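Local coordinates for protein hydrazine synthase subunit gamma (Candidatus Kuenenia stuttgartiensis, PDB 5C2V) that forms part of the hydrazine synthase complex and catalyses its first half-reaction, the three-electron reduction of nitric oxide to hydroxylamine, and binds two heme c groups, at residues T269-G274 with M280-N285; V209-V214 with K254-P259; A234-Y239 with G275-M280; N288-D291 with T296-L299. One frame throughout, in Å; residues are numbered along the deposited sequence.

Contact 1 (T269-G274 with M280-N285); sequences TYFHDG and MDTINN. With CA (calcium ion), chain S; HEC (heme c), chain B.
T282 packs against Y270 and F271 beside the heme c whose axial ligands are H190 and H293, in the cytochrome c region of the chain. T282 sits on a short 3-10 turn, and its backbone faces a loop without regular structure across 7.4 Å from Y270 CA to T282 CA.

The contact between the two segments is apolar. The methyl CG2 of T282 lies over one face of the F271 ring, offset toward the rim, and also touches Y270, with T282 CG2 3.8 Å from Y270 CB. The end of the F271 ring reaches the turn itself, CZ lying 3.9 Å from T282 CA. With CG2 beside its backbone N and OG1 between N and the carbonyl carbon (chi1 61°), T282 gives these aromatics its methyl, while its hydroxyl bonds to L279 O.

Polar contacts bind the same loop to the heme. F271 N makes a weak hydrogen bond to one propionate at O2A, and H272 ND1 makes another weak one, bent to 129°, to O1D of the other. The carbonyl of T282 accepts from H293 ND1, which places this turn in the second shell of the iron.

Metal binding holds the start of the loop. N90 and S267 share a calcium ion with T269, whose carbonyl O lies 2.9 Å from the metal.

Contact 2 (V209-V214 with K254-P259); sequences VGTGRV and KEFDTP. With CA (calcium ion), chain T; HEC (heme c), chain B.
At the propionate end of the pocket for the second heme c, T211 and F256 converge on one carboxylate. The hydroxyl of T211 donates to the heme, OG1 lying 2.7 Å from HEC O1D, and the same OG1 touches the F256 ring 3.3 Å from CE2. OG1 takes the place between the backbone N and the carbonyl carbon (chi1 56°), which leaves the methyl CG2 beside the backbone N. The F256 ring also reaches the propionate, CD2 lying 3.5 Å from HEC O1D.

The edge of the F256 ring meets the backbone of the other segment: G212 N lies in the ring plane, 3.9 Å from CE2. Next to it the chains come very near each other, with G212 CA 4.4 Å from K254 CA, an approach made by a residue that has no side chain. H272 stacks on the F256 ring from outside the two segments.

The chain around F256 and D257 pairs as a short antiparallel strand with 206-207, F256 bonding through its backbone to H207. Consecutive side chains serve different sites: F256 turns to the propionate, while D257 binds a calcium ion through OD2 at 2.4 Å, together with L100 O, P102 O and three waters. T258 and V209 then line the porphyrin, T258 CG2 against the methyl CMD and V209 CG1 3.5 Å from the bridge carbon CHD.

Contact 3 (A234-Y239 with G275-M280); sequences AGEDPY and GARTLM
The carboxylate of E236 and the guanidinium of R277 meet edge on, their planes 26° apart and so nearly coplanar, with E236 OE1 at the rim of the guanidinium and in its plane. This salt bridge ties the loop just after helix 229-234 to the loop leading into the 3-10 turn that begins at L279. The helix ends in a Schellman motif whose C-prime residue is G235, and E236, the next residue, closes that motif with its backbone N.

From there E236 runs out extended, with CG anti to N (chi1 -172°), while R277, extended from CG to NE, comes from the opposite direction. The bridge forms at the surface of the chain, and each partner is held a second time: S243 OG bonds to E236 OE2 and T245 OG1 to R277 NE. Farther along the same loop, Y239 packs on K575 of the neighbouring alpha subunit.

The bonds are unequal. OE1 of E236 is shared by both terminal nitrogens, weakly, at 3.3 Å from NH1 and 3.3 Å from NH2 of R277. OE2 offers its syn lone pair to R277 NH2 at 3.0 Å, lying 22° out of the guanidinium plane.

Contact 4 (N288-D291 with T296-L299); sequences NDKD and TSHL
With CG beside its backbone N and opposite its carbonyl carbon (chi1 -69°), D291 reaches across to S297, whose OG takes the same rotation about its own first bond (chi1 -61°) and so meets the carboxylate. D291 has a left-handed backbone conformation, with positive phi.

D291 OD1 is the shared acceptor. It receives the hydroxyl of S297, OG to OD1 being 2.7 Å, from 37° above the carboxylate plane; S297 OG also lies 2.9 Å from D291 OD2. The backbone N of S297 comes in on the syn lone pair of the same OD1, at 3.2 Å, and T296 N adds a weak, bent bond to OD1 at 3.1 Å. OD1 is thus gripped by three donors from two successive residues, which fixes the rotation of the carboxylate and probably favours its charged form.

T296 to L299 form a type I beta turn, so D291 holds the start of that turn, S297 being its second residue. The short connection between D291 and T296 carries H293, an axial ligand of the heme iron, and the bonds close this loop across its base. T296 touches the same heme, while its hydroxyl is taken by I283 O.

K290, exposed, lays its bent end alongside S297, with CE 3.6 Å and NZ 3.7 Å from the serine OG.

All four contacts belong to the cytochrome c region, chiefly in loops between strand 206-207 and helix 301-312. Contacts 1 and 2 lie about 11 Å apart between centres, joined by the salt bridge D273-R213, and both touch the second heme. Contact 3 is about 10 Å from contact 1, shares M280 with it and alternates with it along the chain. Contact 4 follows last, about 12 Å from contact 1, and meets it where T296 OG1 lies near I283 O; G210 and D289 link it to contact 2. Contacts 1, 2 and 4 all touch the pocket of the second heme, which probably transfers electrons, while in contact 3 the R277 side chain stays about 11 Å from a bound heme c.

Contact 1 (T269-G274 with M280-N285)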
# COMPACT_ATOMS: atom_id res chain seq x y z
N THR C 269 -6.31 -53.97 8.93
CA THR C 269 -7.57 -53.39 9.41
C THR C 269 -8.83 -53.85 8.63
O THR C 269 -9.17 -53.31 7.57
CB THR C 269 -7.47 -51.87 9.43
OG1 THR C 269 -6.38 -51.49 10.28
CG2 THR C 269 -8.71 -51.31 10.00
N TYR C 270 -9.41 -54.96 9.11
CA TYR C 270 -10.55 -55.66 8.50
C TYR C 270 -11.95 -55.03 8.59
O TYR C 270 -12.14 -53.92 9.08
CB TYR C 270 -10.61 -57.06 9.11
CG TYR C 270 -9.23 -57.61 9.32
CD1 TYR C 270 -8.52 -58.13 8.26
CD2 TYR C 270 -8.62 -57.56 10.57
CE1 TYR C 270 -7.25 -58.62 8.43
CE2 TYR C 270 -7.34 -58.04 10.75
CZ TYR C 270 -6.66 -58.57 9.67
OH TYR C 270 -5.38 -59.05 9.84
N PHE C 271 -12.92 -55.83 8.13
CA PHE C 271 -14.27 -55.46 7.66
C PHE C 271 -14.29 -54.42 6.52
O PHE C 271 -13.31 -54.30 5.79
CB PHE C 271 -15.13 -54.95 8.82
CG PHE C 271 -15.54 -56.03 9.78
CD1 PHE C 271 -15.79 -57.32 9.33
CD2 PHE C 271 -15.69 -55.76 11.13
CE1 PHE C 271 -16.17 -58.32 10.21
CE2 PHE C 271 -16.07 -56.76 12.02
CZ PHE C 271 -16.31 -58.04 11.55
N HIS C 272 -15.38 -53.66 6.40
CA HIS C 272 -15.53 -52.75 5.26
C HIS C 272 -14.98 -51.34 5.51
O HIS C 272 -14.34 -50.75 4.65
CB HIS C 272 -16.99 -52.68 4.80
CG HIS C 272 -17.91 -51.97 5.74
ND1 HIS C 272 -18.25 -52.47 6.98
CD2 HIS C 272 -18.60 -50.81 5.60
CE1 HIS C 272 -19.08 -51.64 7.57
NE2 HIS C 272 -19.31 -50.63 6.76
N ASP C 273 -15.27 -50.80 6.69
CA ASP C 273 -14.86 -49.45 7.04
C ASP C 273 -13.52 -49.50 7.76
O ASP C 273 -12.95 -48.46 8.12
CB ASP C 273 -15.91 -48.77 7.92
CG ASP C 273 -16.08 -49.46 9.26
OD1 ASP C 273 -15.77 -50.66 9.36
OD2 ASP C 273 -16.53 -48.79 10.22
N GLY C 274 -13.03 -50.71 7.98
CA GLY C 274 -11.82 -50.89 8.75
C GLY C 274 -12.11 -50.69 10.23
O GLY C 274 -11.30 -50.14 10.97
N MET C 280 -8.65 -60.45 15.95
CA MET C 280 -9.40 -60.71 17.18
C MET C 280 -10.68 -59.87 17.26
O MET C 280 -11.69 -60.32 17.80
CB MET C 280 -8.51 -60.43 18.40
CG MET C 280 -9.19 -60.63 19.74
SD MET C 280 -9.66 -62.35 20.03
CE MET C 280 -10.39 -62.20 21.66
N ASP C 281 -10.63 -58.67 16.70
CA ASP C 281 -11.77 -57.75 16.76
C ASP C 281 -12.90 -58.16 15.82
O ASP C 281 -14.02 -57.66 15.94
CB ASP C 281 -11.32 -56.33 16.44
CG ASP C 281 -10.30 -55.80 17.43
OD1 ASP C 281 -10.68 -55.46 18.57
OD2 ASP C 281 -9.10 -55.72 17.06
N THR C 282 -12.62 -59.08 14.90
CA THR C 282 -13.64 -59.57 13.97
C THR C 282 -14.47 -60.67 14.62
O THR C 282 -15.39 -61.22 14.01
CB THR C 282 -13.01 -60.11 12.67
OG1 THR C 282 -12.15 -61.21 12.98
CG2 THR C 282 -12.21 -59.02 11.97
N ILE C 283 -14.14 -60.96 15.87
CA ILE C 283 -14.63 -62.13 16.59
C ILE C 283 -15.25 -61.71 17.92
O ILE C 283 -16.40 -62.02 18.21
CB ILE C 283 -13.50 -63.15 16.81
CG1 ILE C 283 -12.96 -63.63 15.46
CG2 ILE C 283 -14.01 -64.32 17.61
CD1 ILE C 283 -11.79 -64.57 15.57
N ASN C 284 -14.46 -61.01 18.73
CA ASN C 284 -14.78 -60.69 20.12
C ASN C 284 -16.07 -59.90 20.35
O ASN C 284 -16.41 -59.60 21.50
CB ASN C 284 -13.60 -59.93 20.75
CG ASN C 284 -13.20 -58.71 19.94
OD1 ASN C 284 -13.96 -58.21 19.11
ND2 ASN C 284 -11.98 -58.23 20.17
N ASN C 285 -16.75 -59.53 19.27
CA ASN C 285 -18.03 -58.82 19.33
C ASN C 285 -17.89 -57.42 19.90
O ASN C 285 -18.67 -56.99 20.75
CB ASN C 285 -19.06 -59.61 20.14
CG ASN C 285 -19.46 -60.92 19.48
OD1 ASN C 285 -19.48 -61.02 18.26
ND2 ASN C 285 -19.77 -61.92 20.29
CA CA S . -8.58 -54.18 4.88
FE HEC B . -16.98 -63.45 8.23
CHA HEC B . -15.75 -60.48 7.02
CHB HEC B . -13.93 -64.17 9.61
CHC HEC B . -18.40 -66.02 10.04
CHD HEC B . -19.93 -62.98 6.59
NA HEC B . -15.18 -62.49 8.32
C1A HEC B . -14.86 -61.29 7.71
C2A HEC B . -13.45 -61.04 7.92
C3A HEC B . -12.95 -62.05 8.63
C4A HEC B . -14.02 -62.99 8.90
CMA HEC B . -11.48 -62.20 9.08
CAA HEC B . -12.66 -59.82 7.40
CBA HEC B . -12.55 -59.88 5.88
CGA HEC B . -11.99 -58.59 5.35
O1A HEC B . -11.58 -58.55 4.17
O2A HEC B . -11.96 -57.59 6.12
NB HEC B . -16.28 -64.89 9.53
C1B HEC B . -15.01 -64.90 10.07
C2B HEC B . -15.01 -65.80 11.21
C3B HEC B . -16.24 -66.31 11.32
C4B HEC B . -17.06 -65.75 10.27
CMB HEC B . -13.78 -66.10 12.10
CAB HEC B . -16.73 -67.32 12.39
CBB HEC B . -16.81 -66.64 13.77
NC HEC B . -18.82 -64.34 8.30
C1C HEC B . -19.21 -65.38 9.12
C2C HEC B . -20.63 -65.61 8.93
C3C HEC B . -21.02 -64.85 7.89
C4C HEC B . -19.91 -63.98 7.54
CMC HEC B . -21.42 -66.79 9.53
CAC HEC B . -22.43 -64.80 7.27
CBC HEC B . -23.45 -64.22 8.28
ND HEC B . -17.71 -61.98 6.93
C1D HEC B . -19.03 -61.94 6.51
C2D HEC B . -19.31 -60.62 5.98
C3D HEC B . -17.99 -59.84 6.11
C4D HEC B . -17.06 -60.77 6.72
CMD HEC B . -20.65 -60.11 5.39
CAD HEC B . -17.71 -58.38 5.70
CBD HEC B . -18.53 -57.45 6.59
CGD HEC B . -18.04 -56.03 6.42
O1D HEC B . -18.56 -55.13 7.13
O2D HEC B . -17.13 -55.81 5.59
O HOH W 1 -6.38 -53.31 4.70
O HOH W 2 -8.45 -54.95 2.59

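Contact 2 (V209-V214 with K254-P259)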
# COMPACT_ATOMS: atom_id res chain seq x y z
N VAL C 209 -24.07 -58.92 8.83
CA VAL C 209 -23.28 -59.39 9.97
C VAL C 209 -23.32 -58.43 11.15
O VAL C 209 -22.63 -58.64 12.15
CB VAL C 209 -21.82 -59.65 9.56
CG1 VAL C 209 -21.71 -60.98 8.85
CG2 VAL C 209 -21.32 -58.53 8.68
N GLY C 210 -24.10 -57.37 11.02
CA GLY C 210 -24.24 -56.39 12.09
C GLY C 210 -23.09 -55.39 12.11
O GLY C 210 -22.82 -54.75 13.13
N THR C 211 -22.41 -55.27 10.97
CA THR C 211 -21.30 -54.33 10.84
C THR C 211 -21.73 -53.01 10.22
O THR C 211 -20.91 -52.11 10.03
CB THR C 211 -20.16 -54.93 9.99
OG1 THR C 211 -20.68 -55.34 8.72
CG2 THR C 211 -19.55 -56.13 10.70
N GLY C 212 -23.02 -52.89 9.91
CA GLY C 212 -23.54 -51.67 9.33
C GLY C 212 -23.44 -50.50 10.29
O GLY C 212 -23.95 -50.57 11.41
N ARG C 213 -22.79 -49.43 9.86
CA ARG C 213 -22.60 -48.26 10.72
C ARG C 213 -23.79 -47.31 10.57
O ARG C 213 -24.07 -46.81 9.48
CB ARG C 213 -21.30 -47.54 10.37
CG ARG C 213 -20.09 -48.45 10.25
CD ARG C 213 -19.93 -49.35 11.46
NE ARG C 213 -18.80 -50.27 11.31
CZ ARG C 213 -18.59 -51.33 12.09
NH1 ARG C 213 -19.44 -51.62 13.06
NH2 ARG C 213 -17.53 -52.10 11.88
N VAL C 214 -24.47 -47.04 11.68
CA VAL C 214 -25.66 -46.20 11.65
C VAL C 214 -25.52 -44.97 12.55
O VAL C 214 -24.50 -44.79 13.22
CB VAL C 214 -26.91 -46.99 12.08
CG1 VAL C 214 -27.22 -48.09 11.08
CG2 VAL C 214 -26.73 -47.56 13.48
N LYS C 254 -26.85 -51.71 5.09
CA LYS C 254 -26.56 -52.55 6.25
C LYS C 254 -25.85 -53.86 5.90
O LYS C 254 -25.37 -54.56 6.79
CB LYS C 254 -27.84 -52.86 7.01
CG LYS C 254 -28.71 -51.65 7.29
CD LYS C 254 -29.98 -52.04 8.03
CE LYS C 254 -30.85 -50.83 8.32
NZ LYS C 254 -32.05 -51.20 9.11
N GLU C 255 -25.80 -54.19 4.62
CA GLU C 255 -25.30 -55.50 4.20
C GLU C 255 -24.13 -55.40 3.23
O GLU C 255 -24.05 -54.44 2.46
CB GLU C 255 -26.43 -56.33 3.58
CG GLU C 255 -27.60 -56.57 4.52
CD GLU C 255 -28.66 -57.47 3.90
OE1 GLU C 255 -28.54 -57.79 2.70
OE2 GLU C 255 -29.61 -57.85 4.62
N PHE C 256 -23.23 -56.38 3.27
CA PHE C 256 -22.00 -56.30 2.49
C PHE C 256 -21.59 -57.63 1.85
O PHE C 256 -21.90 -58.70 2.36
CB PHE C 256 -20.86 -55.79 3.38
CG PHE C 256 -21.21 -54.56 4.17
CD1 PHE C 256 -21.13 -53.31 3.59
CD2 PHE C 256 -21.63 -54.66 5.49
CE1 PHE C 256 -21.46 -52.18 4.31
CE2 PHE C 256 -21.96 -53.54 6.21
CZ PHE C 256 -21.87 -52.29 5.62
N ASP C 257 -20.88 -57.53 0.74
CA ASP C 257 -20.31 -58.69 0.05
C ASP C 257 -19.16 -59.27 0.86
O ASP C 257 -18.23 -58.56 1.23
CB ASP C 257 -19.85 -58.29 -1.36
CG ASP C 257 -18.96 -59.34 -2.00
OD1 ASP C 257 -19.47 -60.41 -2.37
OD2 ASP C 257 -17.75 -59.07 -2.15
N THR C 258 -19.22 -60.58 1.13
CA THR C 258 -18.22 -61.24 1.96
C THR C 258 -16.89 -61.39 1.24
O THR C 258 -16.83 -61.93 0.13
CB THR C 258 -18.69 -62.63 2.41
OG1 THR C 258 -18.44 -63.59 1.38
CG2 THR C 258 -20.17 -62.62 2.75
N PRO C 259 -15.81 -60.90 1.87
CA PRO C 259 -14.44 -61.01 1.36
C PRO C 259 -13.84 -62.40 1.58
O PRO C 259 -14.30 -63.13 2.45
CB PRO C 259 -13.67 -59.96 2.17
CG PRO C 259 -14.71 -59.19 2.95
CD PRO C 259 -15.86 -60.12 3.11
CA CA T . -16.59 -60.12 -3.95
FE HEC B . -16.98 -63.45 8.23
CHA HEC B . -15.75 -60.48 7.02
CHB HEC B . -13.93 -64.17 9.61
CHC HEC B . -18.40 -66.02 10.04
CHD HEC B . -19.93 -62.98 6.59
NA HEC B . -15.18 -62.49 8.32
C1A HEC B . -14.86 -61.29 7.71
C2A HEC B . -13.45 -61.04 7.92
C3A HEC B . -12.95 -62.05 8.63
C4A HEC B . -14.02 -62.99 8.90
CMA HEC B . -11.48 -62.20 9.08
CAA HEC B . -12.66 -59.82 7.40
CBA HEC B . -12.55 -59.88 5.88
CGA HEC B . -11.99 -58.59 5.35
O1A HEC B . -11.58 -58.55 4.17
O2A HEC B . -11.96 -57.59 6.12
NB HEC B . -16.28 -64.89 9.53
C1B HEC B . -15.01 -64.90 10.07
C2B HEC B . -15.01 -65.80 11.21
C3B HEC B . -16.24 -66.31 11.32
C4B HEC B . -17.06 -65.75 10.27
CMB HEC B . -13.78 -66.10 12.10
CAB HEC B . -16.73 -67.32 12.39
CBB HEC B . -16.81 -66.64 13.77
NC HEC B . -18.82 -64.34 8.30
C1C HEC B . -19.21 -65.38 9.12
C2C HEC B . -20.63 -65.61 8.93
C3C HEC B . -21.02 -64.85 7.89
C4C HEC B . -19.91 -63.98 7.54
CMC HEC B . -21.42 -66.79 9.53
CAC HEC B . -22.43 -64.80 7.27
CBC HEC B . -23.45 -64.22 8.28
ND HEC B . -17.71 -61.98 6.93
C1D HEC B . -19.03 -61.94 6.51
C2D HEC B . -19.31 -60.62 5.98
C3D HEC B . -17.99 -59.84 6.11
C4D HEC B . -17.06 -60.77 6.72
CMD HEC B . -20.65 -60.11 5.39
CAD HEC B . -17.71 -58.38 5.70
CBD HEC B . -18.53 -57.45 6.59
CGD HEC B . -18.04 -56.03 6.42
O1D HEC B . -18.56 -55.13 7.13
O2D HEC B . -17.13 -55.81 5.59
O HOH W 3 -18.31 -61.77 -4.02
O HOH W 4 -15.39 -61.41 -2.33
O HOH W 5 -14.86 -58.46 -3.86

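Contact 3 (A234-Y239 with G275-M280)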
# COMPACT_ATOMS: atom_id res chain seq x y z
N ALA C 234 -12.53 -46.85 26.30
CA ALA C 234 -11.21 -46.24 26.39
C ALA C 234 -11.29 -44.71 26.41
O ALA C 234 -10.34 -44.03 26.81
CB ALA C 234 -10.33 -46.70 25.23
N GLY C 235 -12.42 -44.17 25.97
CA GLY C 235 -12.63 -42.74 25.94
C GLY C 235 -11.97 -42.07 24.75
O GLY C 235 -11.54 -40.92 24.83
N GLU C 236 -11.89 -42.79 23.64
CA GLU C 236 -11.28 -42.28 22.42
C GLU C 236 -12.15 -41.20 21.78
O GLU C 236 -13.38 -41.27 21.85
CB GLU C 236 -11.03 -43.42 21.44
CG GLU C 236 -10.22 -43.04 20.21
CD GLU C 236 -9.88 -44.24 19.34
OE1 GLU C 236 -10.04 -45.38 19.82
OE2 GLU C 236 -9.45 -44.04 18.19
N ASP C 237 -11.51 -40.21 21.16
CA ASP C 237 -12.22 -39.12 20.51
C ASP C 237 -12.84 -39.59 19.20
O ASP C 237 -12.13 -40.03 18.29
CB ASP C 237 -11.27 -37.95 20.26
CG ASP C 237 -11.97 -36.74 19.66
OD1 ASP C 237 -13.20 -36.59 19.87
OD2 ASP C 237 -11.30 -35.93 18.99
N PRO C 238 -14.18 -39.52 19.10
CA PRO C 238 -14.91 -39.92 17.89
C PRO C 238 -14.41 -39.21 16.64
O PRO C 238 -14.23 -39.82 15.59
CB PRO C 238 -16.36 -39.51 18.20
CG PRO C 238 -16.44 -39.52 19.69
CD PRO C 238 -15.09 -39.07 20.17
N TYR C 239 -14.19 -37.90 16.77
CA TYR C 239 -13.73 -37.07 15.67
C TYR C 239 -12.21 -36.88 15.67
O TYR C 239 -11.69 -36.06 14.92
CB TYR C 239 -14.46 -35.73 15.71
CG TYR C 239 -15.95 -35.89 15.50
CD1 TYR C 239 -16.47 -36.08 14.23
CD2 TYR C 239 -16.82 -35.88 16.58
CE1 TYR C 239 -17.83 -36.25 14.04
CE2 TYR C 239 -18.19 -36.04 16.39
CZ TYR C 239 -18.68 -36.22 15.12
OH TYR C 239 -20.04 -36.38 14.93
N GLY C 275 -13.28 -51.13 10.66
CA GLY C 275 -13.67 -51.01 12.05
C GLY C 275 -12.83 -51.92 12.93
O GLY C 275 -12.54 -51.59 14.08
N ALA C 276 -12.44 -53.06 12.38
CA ALA C 276 -11.69 -54.06 13.13
C ALA C 276 -10.19 -53.86 12.98
O ALA C 276 -9.63 -54.04 11.89
CB ALA C 276 -12.09 -55.46 12.70
N ARG C 277 -9.53 -53.50 14.08
CA ARG C 277 -8.11 -53.17 14.06
C ARG C 277 -7.22 -54.42 14.06
O ARG C 277 -6.13 -54.41 13.49
CB ARG C 277 -7.78 -52.27 15.25
CG ARG C 277 -8.29 -50.85 15.06
CD ARG C 277 -8.41 -50.08 16.36
NE ARG C 277 -8.88 -48.72 16.12
CZ ARG C 277 -9.23 -47.86 17.07
NH1 ARG C 277 -9.16 -48.22 18.35
NH2 ARG C 277 -9.65 -46.65 16.75
N THR C 278 -7.69 -55.48 14.71
CA THR C 278 -6.99 -56.77 14.66
C THR C 278 -7.97 -57.88 14.29
O THR C 278 -9.18 -57.68 14.33
CB THR C 278 -6.31 -57.11 16.01
OG1 THR C 278 -7.29 -57.11 17.06
CG2 THR C 278 -5.22 -56.11 16.33
N LEU C 279 -7.43 -59.03 13.91
CA LEU C 279 -8.24 -60.20 13.59
C LEU C 279 -9.18 -60.55 14.74
O LEU C 279 -10.35 -60.88 14.53
CB LEU C 279 -7.35 -61.40 13.25
CG LEU C 279 -6.63 -61.36 11.90
CD1 LEU C 279 -5.49 -62.37 11.87
CD2 LEU C 279 -7.61 -61.62 10.78
N MET C 280 -8.65 -60.45 15.95
CA MET C 280 -9.40 -60.71 17.18
C MET C 280 -10.68 -59.87 17.26
O MET C 280 -11.69 -60.32 17.80
CB MET C 280 -8.51 -60.43 18.40
CG MET C 280 -9.19 -60.63 19.74
SD MET C 280 -9.66 -62.35 20.03
CE MET C 280 -10.39 -62.20 21.66

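Contact 4 (N288-D291 with T296-L299)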
# COMPACT_ATOMS: atom_id res chain seq x y z
N ASN C 288 -18.81 -55.22 16.06
CA ASN C 288 -20.05 -55.68 15.42
C ASN C 288 -21.11 -56.10 16.43
O ASN C 288 -20.81 -56.30 17.61
CB ASN C 288 -19.75 -56.85 14.46
CG ASN C 288 -19.09 -58.02 15.16
OD1 ASN C 288 -19.76 -58.86 15.76
ND2 ASN C 288 -17.77 -58.09 15.08
N ASP C 289 -22.35 -56.23 15.96
CA ASP C 289 -23.46 -56.63 16.83
C ASP C 289 -23.25 -58.04 17.37
O ASP C 289 -22.57 -58.86 16.75
CB ASP C 289 -24.79 -56.55 16.07
CG ASP C 289 -25.30 -55.13 15.95
OD1 ASP C 289 -24.94 -54.29 16.80
OD2 ASP C 289 -26.07 -54.85 15.00
N LYS C 290 -23.84 -58.32 18.53
CA LYS C 290 -23.58 -59.57 19.24
C LYS C 290 -24.02 -60.80 18.45
O LYS C 290 -25.19 -60.93 18.07
CB LYS C 290 -24.27 -59.55 20.60
CG LYS C 290 -23.69 -60.54 21.60
CD LYS C 290 -24.32 -60.36 22.97
CE LYS C 290 -23.57 -61.15 24.03
NZ LYS C 290 -22.16 -60.69 24.15
N ASP C 291 -23.07 -61.70 18.22
CA ASP C 291 -23.29 -62.97 17.53
C ASP C 291 -23.90 -62.80 16.14
O ASP C 291 -24.47 -63.74 15.59
CB ASP C 291 -24.18 -63.88 18.37
CG ASP C 291 -23.49 -64.38 19.62
OD1 ASP C 291 -22.25 -64.55 19.59
OD2 ASP C 291 -24.18 -64.62 20.63
N THR C 296 -19.78 -66.29 18.72
CA THR C 296 -18.55 -66.40 19.50
C THR C 296 -18.69 -66.13 21.00
O THR C 296 -17.71 -66.23 21.74
CB THR C 296 -17.48 -65.48 18.91
OG1 THR C 296 -17.97 -64.14 18.86
CG2 THR C 296 -17.13 -65.93 17.50
N SER C 297 -19.89 -65.76 21.44
CA SER C 297 -20.09 -65.28 22.80
C SER C 297 -19.74 -66.32 23.86
O SER C 297 -19.26 -65.98 24.94
CB SER C 297 -21.53 -64.81 23.00
OG SER C 297 -21.85 -63.74 22.13
N HIS C 298 -19.97 -67.58 23.53
CA HIS C 298 -19.72 -68.68 24.46
C HIS C 298 -18.25 -69.08 24.51
O HIS C 298 -17.79 -69.68 25.48
CB HIS C 298 -20.58 -69.89 24.07
CG HIS C 298 -20.38 -70.33 22.66
ND1 HIS C 298 -19.37 -71.18 22.28
CD2 HIS C 298 -21.06 -70.02 21.53
CE1 HIS C 298 -19.44 -71.39 20.97
NE2 HIS C 298 -20.46 -70.70 20.50
N LEU C 299 -17.50 -68.75 23.45
CA LEU C 299 -16.07 -69.01 23.42
C LEU C 299 -15.36 -68.10 24.42
O LEU C 299 -15.90 -67.07 24.81
CB LEU C 299 -15.51 -68.78 22.01
CG LEU C 299 -16.03 -69.60 20.82
CD1 LEU C 299 -15.23 -69.27 19.57
CD2 LEU C 299 -15.98 -71.10 21.09